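Local coordinates for protein soluble lytic murein transglycosylase (Escherichia coli, PDB 1QSA) that cleaves the glycosidic bonds between N-acetylmuramic acid and N-acetylglucosamine in peptidoglycan, forming a 1,6-anhydro bond in the N-acetylmuramic acid residue, at residues Ala502-Thr505 with Val506-Ser510; Tyr533-Tyr536 with Val537-Phe541; Tyr552-Gly555 with Pro556-Arg560. All coordinates share one frame; numbering follows the deposited sequence. Where two conformers were deposited one is given.

Contact 1: residues Ala502-Thr505 with Val506-Ser510; sequences ATHT and VKMFS
Four successive i to i+4 backbone bonds tie Ala502-Thr505 to Val506-Ser510, from Val506 N to Ala502 O at 2.9 Å through to Phe509 N to Thr505 O, also 2.9 Å, so Ala502 to about Phe509 form successive turns of one alpha-helix. On the exposed flank His504 meets Met508. The imidazole CG stands opposite the backbone N (chi1 -170°), beside its own carbonyl carbon, with the ring standing out from the helix, and in the conformer given the thioether sulfur of Met508 settles over one face of it. SD lies 4.3 Å from the centroid of the His504 ring and 26° off its normal, a Met-aromatic contact in which the two side chains cross obliquely. One residue on, about 100° round the helix, Thr505 and Phe509 run side by side in the same direction, and Thr505 CG2 rests 4.0 Å from Phe509 CD1. The Phe509 ring also turns an edge to the Thr505 carbonyl, CD1 to O 3.5 Å. These turns end helix 499-509 of the Slt-type, lysozyme-like domain, where Ser510, with positive phi (55°), completes a Schellman motif; its N makes a weak bond of 3.4 Å to Lys507 O. The hydroxyl of Thr505 is satisfied within the helix by Thr501 O, while Thr505 also packs on Ser532 and Tyr533 of helix 523-540. Val506 tucks CG2 3.3 Å from Ala502 O, and its side chain reaches Ile529 and Tyr514.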
loop_
_atom_site.group_PDB
_atom_site.type_symbol
_atom_site.label_atom_id
_atom_site.label_comp_id
_atom_site.label_asym_id
_atom_site.label_seq_id
_atom_site.Cartn_x
_atom_site.Cartn_y
_atom_site.Cartn_z
ATOM N N ALA A 502 5.504 5.566 -20.189
ATOM C CA ALA A 502 4.618 6.082 -21.236
ATOM C C ALA A 502 5.435 6.658 -22.396
ATOM O O ALA A 502 5.205 6.334 -23.563
ATOM C CB ALA A 502 3.670 7.151 -20.658
ATOM N N THR A 503 6.406 7.503 -22.061
ATOM C CA THR A 503 7.266 8.127 -23.063
ATOM C C THR A 503 8.020 7.070 -23.873
ATOM O O THR A 503 8.053 7.120 -25.108
ATOM C CB THR A 503 8.277 9.085 -22.385
ATOM O OG1 THR A 503 7.563 10.138 -21.735
ATOM C CG2 THR A 503 9.219 9.693 -23.416
ATOM N N HIS A 504 8.583 6.084 -23.179
ATOM C CA HIS A 504 9.336 5.016 -23.825
ATOM C C HIS A 504 8.450 4.145 -24.723
ATOM O O HIS A 504 8.843 3.776 -25.826
ATOM C CB HIS A 504 10.024 4.167 -22.752
ATOM C CG HIS A 504 11.007 3.180 -23.297
ATOM N ND1 HIS A 504 11.189 1.929 -22.744
ATOM C CD2 HIS A 504 11.886 3.269 -24.325
ATOM C CE1 HIS A 504 12.139 1.292 -23.406
ATOM N NE2 HIS A 504 12.577 2.084 -24.368
ATOM N N THR A 505 7.231 3.866 -24.263
ATOM C CA THR A 505 6.274 3.040 -25.006
ATOM C C THR A 505 5.794 3.751 -26.275
ATOM O O THR A 505 5.727 3.160 -27.353
ATOM C CB THR A 505 5.064 2.676 -24.098
ATOM O OG1 THR A 505 5.516 1.835 -23.031
ATOM C CG2 THR A 505 3.990 1.940 -24.886
ATOM N N VAL A 506 5.453 5.025 -26.133
ATOM C CA VAL A 506 4.999 5.830 -27.260
ATOM C C VAL A 506 6.082 5.888 -28.344
ATOM O O VAL A 506 5.771 5.823 -29.532
ATOM C CB VAL A 506 4.598 7.237 -26.755
ATOM C CG1 VAL A 506 4.572 8.257 -27.873
ATOM C CG2 VAL A 506 3.245 7.135 -26.035
ATOM N N LYS A 507 7.349 5.937 -27.945
ATOM C CA LYS A 507 8.436 5.957 -28.933
ATOM C C LYS A 507 8.621 4.584 -29.596
ATOM O O LYS A 507 8.702 4.477 -30.828
ATOM C CB LYS A 507 9.746 6.405 -28.294
ATOM C CG LYS A 507 10.940 6.362 -29.254
ATOM C CD LYS A 507 12.158 6.970 -28.604
ATOM C CE LYS A 507 13.351 6.989 -29.552
ATOM N NZ LYS A 507 14.503 7.712 -28.930
ATOM N N MET A 508 8.643 3.530 -28.777
ATOM C CA MET A 508 8.821 2.166 -29.282
ATOM C C MET A 508 7.732 1.711 -30.258
ATOM O O MET A 508 8.028 1.024 -31.236
ATOM C CB MET A 508 8.865 1.161 -28.118
ATOM C CG MET A 508 10.234 0.923 -27.484
ATOM S SD MET A 508 10.257 -0.569 -26.412
ATOM C CE MET A 508 8.676 -1.325 -26.822
ATOM N N PHE A 509 6.483 2.083 -29.984
ATOM C CA PHE A 509 5.329 1.680 -30.784
ATOM C C PHE A 509 4.884 2.748 -31.798
ATOM O O PHE A 509 3.914 2.530 -32.523
ATOM C CB PHE A 509 4.116 1.394 -29.869
ATOM C CG PHE A 509 4.161 0.065 -29.147
ATOM C CD1 PHE A 509 5.089 -0.171 -28.119
ATOM C CD2 PHE A 509 3.264 -0.957 -29.498
ATOM C CE1 PHE A 509 5.134 -1.398 -27.464
ATOM C CE2 PHE A 509 3.297 -2.202 -28.846
ATOM C CZ PHE A 509 4.233 -2.424 -27.831
ATOM N N SER A 510 5.546 3.904 -31.795
ATOM C CA SER A 510 5.196 5.015 -32.695
ATOM C C SER A 510 3.716 5.385 -32.536
ATOM O O SER A 510 2.937 5.412 -33.507
ATOM C CB SER A 510 5.520 4.654 -34.143
ATOM O OG SER A 510 6.893 4.342 -34.285
#

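Contact 2: residues Tyr533-Tyr536 with Val537-Phe541; sequences YLQY and VYQQF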
loop_
_atom_site.group_PDB
_atom_site.type_symbol
_atom_site.label_atom_id
_atom_site.label_comp_id
_atom_site.label_asym_id
_atom_site.label_seq_id
_atom_site.Cartn_x
_atom_site.Cartn_y
_atom_site.Cartn_z
ATOM N N TYR A 533 2.402 -1.399 -23.722
ATOM C CA TYR A 533 3.550 -1.856 -22.927
ATOM C C TYR A 533 3.356 -3.308 -22.480
ATOM O O TYR A 533 4.292 -4.118 -22.525
ATOM C CB TYR A 533 3.781 -0.957 -21.713
ATOM C CG TYR A 533 5.087 -1.284 -21.003
ATOM C CD1 TYR A 533 6.315 -1.087 -21.644
ATOM C CD2 TYR A 533 5.088 -1.887 -19.746
ATOM C CE1 TYR A 533 7.517 -1.503 -21.048
ATOM C CE2 TYR A 533 6.290 -2.305 -19.141
ATOM C CZ TYR A 533 7.489 -2.115 -19.802
ATOM O OH TYR A 533 8.661 -2.598 -19.244
ATOM N N LEU A 534 2.129 -3.647 -22.082
ATOM C CA LEU A 534 1.828 -5.011 -21.637
ATOM C C LEU A 534 2.078 -6.003 -22.775
ATOM O O LEU A 534 2.686 -7.057 -22.566
ATOM C CB LEU A 534 0.382 -5.083 -21.145
ATOM C CG LEU A 534 -0.049 -6.397 -20.466
ATOM C CD1 LEU A 534 0.814 -6.682 -19.235
ATOM C CD2 LEU A 534 -1.525 -6.319 -20.099
ATOM N N GLN A 535 1.673 -5.635 -23.992
ATOM C CA GLN A 535 1.899 -6.485 -25.165
ATOM C C GLN A 535 3.411 -6.627 -25.420
ATOM O O GLN A 535 3.893 -7.707 -25.764
ATOM C CB GLN A 535 1.203 -5.878 -26.398
ATOM C CG GLN A 535 1.619 -6.492 -27.743
ATOM C CD GLN A 535 1.350 -7.979 -27.868
ATOM O OE1 GLN A 535 0.386 -8.509 -27.317
ATOM N NE2 GLN A 535 2.198 -8.656 -28.631
ATOM N N TYR A 536 4.160 -5.546 -25.200
ATOM C CA TYR A 536 5.606 -5.563 -25.384
ATOM C C TYR A 536 6.266 -6.598 -24.464
ATOM O O TYR A 536 7.008 -7.458 -24.944
ATOM C CB TYR A 536 6.199 -4.166 -25.142
ATOM C CG TYR A 536 7.712 -4.143 -24.989
ATOM C CD1 TYR A 536 8.557 -4.528 -26.029
ATOM C CD2 TYR A 536 8.291 -3.750 -23.786
ATOM C CE1 TYR A 536 9.961 -4.518 -25.862
ATOM C CE2 TYR A 536 9.672 -3.740 -23.616
ATOM C CZ TYR A 536 10.495 -4.118 -24.648
ATOM O OH TYR A 536 11.860 -4.067 -24.459
ATOM N N VAL A 537 5.988 -6.541 -23.162
ATOM C CA VAL A 537 6.605 -7.515 -22.250
ATOM C C VAL A 537 6.047 -8.930 -22.470
ATOM O O VAL A 537 6.748 -9.920 -22.265
ATOM C CB VAL A 537 6.554 -7.078 -20.749
ATOM C CG1 VAL A 537 7.410 -5.817 -20.537
ATOM C CG2 VAL A 537 5.138 -6.850 -20.284
ATOM N N TYR A 538 4.797 -9.016 -22.914
ATOM C CA TYR A 538 4.173 -10.307 -23.190
ATOM C C TYR A 538 4.921 -11.043 -24.327
ATOM O O TYR A 538 5.393 -12.167 -24.145
ATOM C CB TYR A 538 2.693 -10.103 -23.541
ATOM C CG TYR A 538 1.860 -11.371 -23.681
ATOM C CD1 TYR A 538 1.550 -12.159 -22.565
ATOM C CD2 TYR A 538 1.329 -11.745 -24.917
ATOM C CE1 TYR A 538 0.722 -13.282 -22.683
ATOM C CE2 TYR A 538 0.499 -12.865 -25.045
ATOM C CZ TYR A 538 0.203 -13.624 -23.913
ATOM O OH TYR A 538 -0.606 -14.730 -24.012
ATOM N N GLN A 539 5.098 -10.383 -25.473
ATOM C CA GLN A 539 5.791 -11.011 -26.592
ATOM C C GLN A 539 7.270 -11.233 -26.280
ATOM O O GLN A 539 7.838 -12.243 -26.673
ATOM C CB GLN A 539 5.612 -10.185 -27.882
ATOM C CG GLN A 539 6.243 -8.789 -27.877
ATOM C CD GLN A 539 7.746 -8.800 -28.155
ATOM O OE1 GLN A 539 8.227 -9.572 -28.982
ATOM N NE2 GLN A 539 8.487 -7.943 -27.456
ATOM N N GLN A 540 7.863 -10.319 -25.513
ATOM C CA GLN A 540 9.275 -10.420 -25.161
ATOM C C GLN A 540 9.576 -11.704 -24.383
ATOM O O GLN A 540 10.622 -12.333 -24.582
ATOM C CB GLN A 540 9.741 -9.198 -24.378
ATOM C CG GLN A 540 11.257 -9.142 -24.245
ATOM C CD GLN A 540 11.751 -7.803 -23.763
ATOM O OE1 GLN A 540 11.854 -7.557 -22.560
ATOM N NE2 GLN A 540 12.063 -6.919 -24.705
ATOM N N PHE A 541 8.639 -12.110 -23.531
ATOM C CA PHE A 541 8.812 -13.318 -22.740
ATOM C C PHE A 541 8.026 -14.540 -23.222
ATOM O O PHE A 541 7.646 -15.395 -22.425
ATOM C CB PHE A 541 8.535 -13.036 -21.260
ATOM C CG PHE A 541 9.583 -12.170 -20.607
ATOM C CD1 PHE A 541 10.772 -12.719 -20.147
ATOM C CD2 PHE A 541 9.390 -10.799 -20.481
ATOM C CE1 PHE A 541 11.761 -11.910 -19.573
ATOM C CE2 PHE A 541 10.365 -9.988 -19.912
ATOM C CZ PHE A 541 11.553 -10.544 -19.458
#
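Tyr536 and Gln540 lie side by side, one turn apart on helix 523-540 and pointing the same way, with ring and amide planes 73° apart. In the conformer given, the amide nitrogen comes in beside the phenol end of the ring: Gln540 NE2 is 3.2 Å from Tyr536 CZ and gives a weak hydrogen bond to Tyr536 OH at 2.9 Å, bent to 141°. Gln539 makes the other bump. Its CG takes the position between backbone N and carbonyl carbon (chi1 65°), and a second bend at chi2 folds the amide back over the preceding turn. NE2 thereby reaches Tyr536 O at 3.0 Å, in the carbonyl plane on a lone pair, so this oxygen accepts from the side chain as well as from Gln540 N. The folded amide also fills the hollow beside Tyr536, NE2 lying 3.7 Å from CD1. Val537 supplies a branched bump: CG1 touches both tyrosines, 3.8 Å from Tyr533 CZ and 4.0 Å from Tyr536 CD2, whereas CG2 drops toward the backbone, 3.4 Å from Leu534 O. Were Tyr536 replaced by an alanine, a gap would probably open beside Val537 CG1 and the Gln540 amide would probably lose its weakly bound phenol partner. The Gln535 amide leans across Gln539 CB, while its OE1 is held by the backbone N atoms of Glu465 and Ile466. Helix 523-540 sits between other helices of the lysozyme-like domain: Tyr533 and Tyr536 face helix 499-509, Leu534 and Tyr538 pack on helix 545-554, and Val537 and Gln540 meet Pro556 at the start of helix 556-566.

Contact 3: residues Tyr552-Gly555 with Pro556-Arg560; sequences YNAG and PGRVR
Arg558 sets CB and CG against the turn that joins helix 545-554 to helix 556-566. Its CB lies 4.1 Å from Ala554 CB and 3.7 Å from Gly555 O. With CG opposite its own carbonyl carbon (chi1 -84°), CG itself comes to 3.6 Å from Ala554 O; the bend at chi2 then carries CD, NE and the guanidinium away from the turn, and the side chain packs on Phe581 outside it. Gly555, the N-cap residue, makes the corner between the helices. Its positive phi (96°) would jam a CB against the carbonyl O of Ala554, and Pro556 follows directly as the first helical residue. The carbonyl of Gly555 faces the new helix and receives two weak bonds, from Val559 N at 3.5 Å and from Arg558 N at 3.3 Å, the latter strongly bent (123°). One water bridges the junction: it donates to Ala554 O at 2.9 Å and accepts from Arg558 N at 3.0 Å. Weak direct bonds supplemented by this water are consistent with a helix-to-helix corner set largely by glycine and proline backbone geometry; of the Arg558 side chain, CB and CG make the contact.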
loop_
_atom_site.group_PDB
_atom_site.type_symbol
_atom_site.label_atom_id
_atom_site.label_comp_id
_atom_site.label_asym_id
_atom_site.label_seq_id
_atom_site.Cartn_x
_atom_site.Cartn_y
_atom_site.Cartn_z
ATOM N N TYR A 552 5.823 -6.418 -15.824
ATOM C CA TYR A 552 5.053 -5.176 -15.745
ATOM C C TYR A 552 5.248 -4.530 -14.373
ATOM O O TYR A 552 5.432 -3.321 -14.268
ATOM C CB TYR A 552 3.564 -5.452 -16.006
ATOM C CG TYR A 552 2.737 -4.211 -16.307
ATOM C CD1 TYR A 552 2.164 -3.456 -15.272
ATOM C CD2 TYR A 552 2.547 -3.785 -17.625
ATOM C CE1 TYR A 552 1.423 -2.298 -15.544
ATOM C CE2 TYR A 552 1.810 -2.626 -17.911
ATOM C CZ TYR A 552 1.256 -1.889 -16.863
ATOM O OH TYR A 552 0.562 -0.728 -17.142
ATOM N N ASN A 553 5.304 -5.348 -13.331
ATOM C CA ASN A 553 5.470 -4.848 -11.961
ATOM C C ASN A 553 6.922 -4.521 -11.553
ATOM O O ASN A 553 7.180 -3.468 -10.960
ATOM C CB ASN A 553 4.861 -5.857 -10.970
ATOM C CG ASN A 553 4.972 -5.407 -9.516
ATOM O OD1 ASN A 553 5.759 -5.945 -8.758
ATOM N ND2 ASN A 553 4.178 -4.414 -9.132
ATOM N N ALA A 554 7.854 -5.404 -11.909
ATOM C CA ALA A 554 9.257 -5.273 -11.519
ATOM C C ALA A 554 10.261 -4.924 -12.609
ATOM O O ALA A 554 11.432 -4.671 -12.306
ATOM C CB ALA A 554 9.706 -6.557 -10.798
ATOM N N GLY A 555 9.824 -4.908 -13.861
ATOM C CA GLY A 555 10.727 -4.588 -14.962
ATOM C C GLY A 555 11.287 -5.844 -15.616
ATOM O O GLY A 555 11.552 -6.837 -14.939
ATOM N N PRO A 556 11.479 -5.846 -16.946
ATOM C CA PRO A 556 12.014 -7.016 -17.654
ATOM C C PRO A 556 13.377 -7.510 -17.131
ATOM O O PRO A 556 13.613 -8.710 -17.096
ATOM C CB PRO A 556 12.112 -6.529 -19.104
ATOM C CG PRO A 556 11.018 -5.503 -19.200
ATOM C CD PRO A 556 11.117 -4.767 -17.888
ATOM N N GLY A 557 14.237 -6.590 -16.689
ATOM C CA GLY A 557 15.550 -6.958 -16.180
ATOM C C GLY A 557 15.502 -7.917 -15.005
ATOM O O GLY A 557 16.229 -8.921 -14.972
ATOM N N ARG A 558 14.625 -7.615 -14.052
ATOM C CA ARG A 558 14.439 -8.453 -12.863
ATOM C C ARG A 558 13.947 -9.830 -13.262
ATOM O O ARG A 558 14.426 -10.825 -12.729
ATOM C CB ARG A 558 13.444 -7.815 -11.885
ATOM C CG ARG A 558 14.066 -6.794 -10.968
ATOM C CD ARG A 558 15.077 -7.449 -10.017
ATOM N NE ARG A 558 15.894 -6.430 -9.364
ATOM C CZ ARG A 558 16.956 -6.679 -8.603
ATOM N NH1 ARG A 558 17.328 -7.930 -8.352
ATOM N NH2 ARG A 558 17.631 -5.666 -8.072
ATOM N N VAL A 559 13.006 -9.891 -14.207
ATOM C CA VAL A 559 12.483 -11.181 -14.648
ATOM C C VAL A 559 13.603 -11.999 -15.302
ATOM O O VAL A 559 13.712 -13.199 -15.044
ATOM C CB VAL A 559 11.265 -11.030 -15.589
ATOM C CG1 VAL A 559 10.780 -12.400 -16.060
ATOM C CG2 VAL A 559 10.134 -10.296 -14.873
ATOM N N ARG A 560 14.461 -11.359 -16.103
ATOM C CA ARG A 560 15.588 -12.074 -16.721
ATOM C C ARG A 560 16.491 -12.678 -15.639
ATOM O O ARG A 560 16.904 -13.835 -15.735
ATOM C CB ARG A 560 16.400 -11.129 -17.606
ATOM C CG ARG A 560 15.698 -10.756 -18.899
ATOM C CD ARG A 560 16.645 -10.023 -19.848
ATOM N NE ARG A 560 16.953 -8.653 -19.430
ATOM C CZ ARG A 560 16.239 -7.582 -19.787
ATOM N NH1 ARG A 560 15.145 -7.717 -20.513
ATOM N NH2 ARG A 560 16.592 -6.377 -19.375
HETATM O O HOH W 1 13.960 -4.660 -13.719
#

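How the contacts relate
Along the chain the three contacts come in series, on helix 499-509, on helix 523-540 and at the junction of helices 545-554 and 556-566, all within the transglycosylase SLT domain. Contact 2 is the middle element: its centre is about 13 Å from that of contact 1 and about 11 Å from that of contact 3, and it touches both. Phe509 CZ packs 3.8 Å from Tyr536 CB, and Tyr533 OH sits 3.5 Å from Pro556 CD. Contacts 1 and 3 do not touch, their nearest atoms being about 8 Å apart. Helix 523-540 thus bridges the other two within the catalytic domain, where Leu534 and Ala554 lie about 8 and 10 Å, side chain to side chain, from the predicted active-site Glu478.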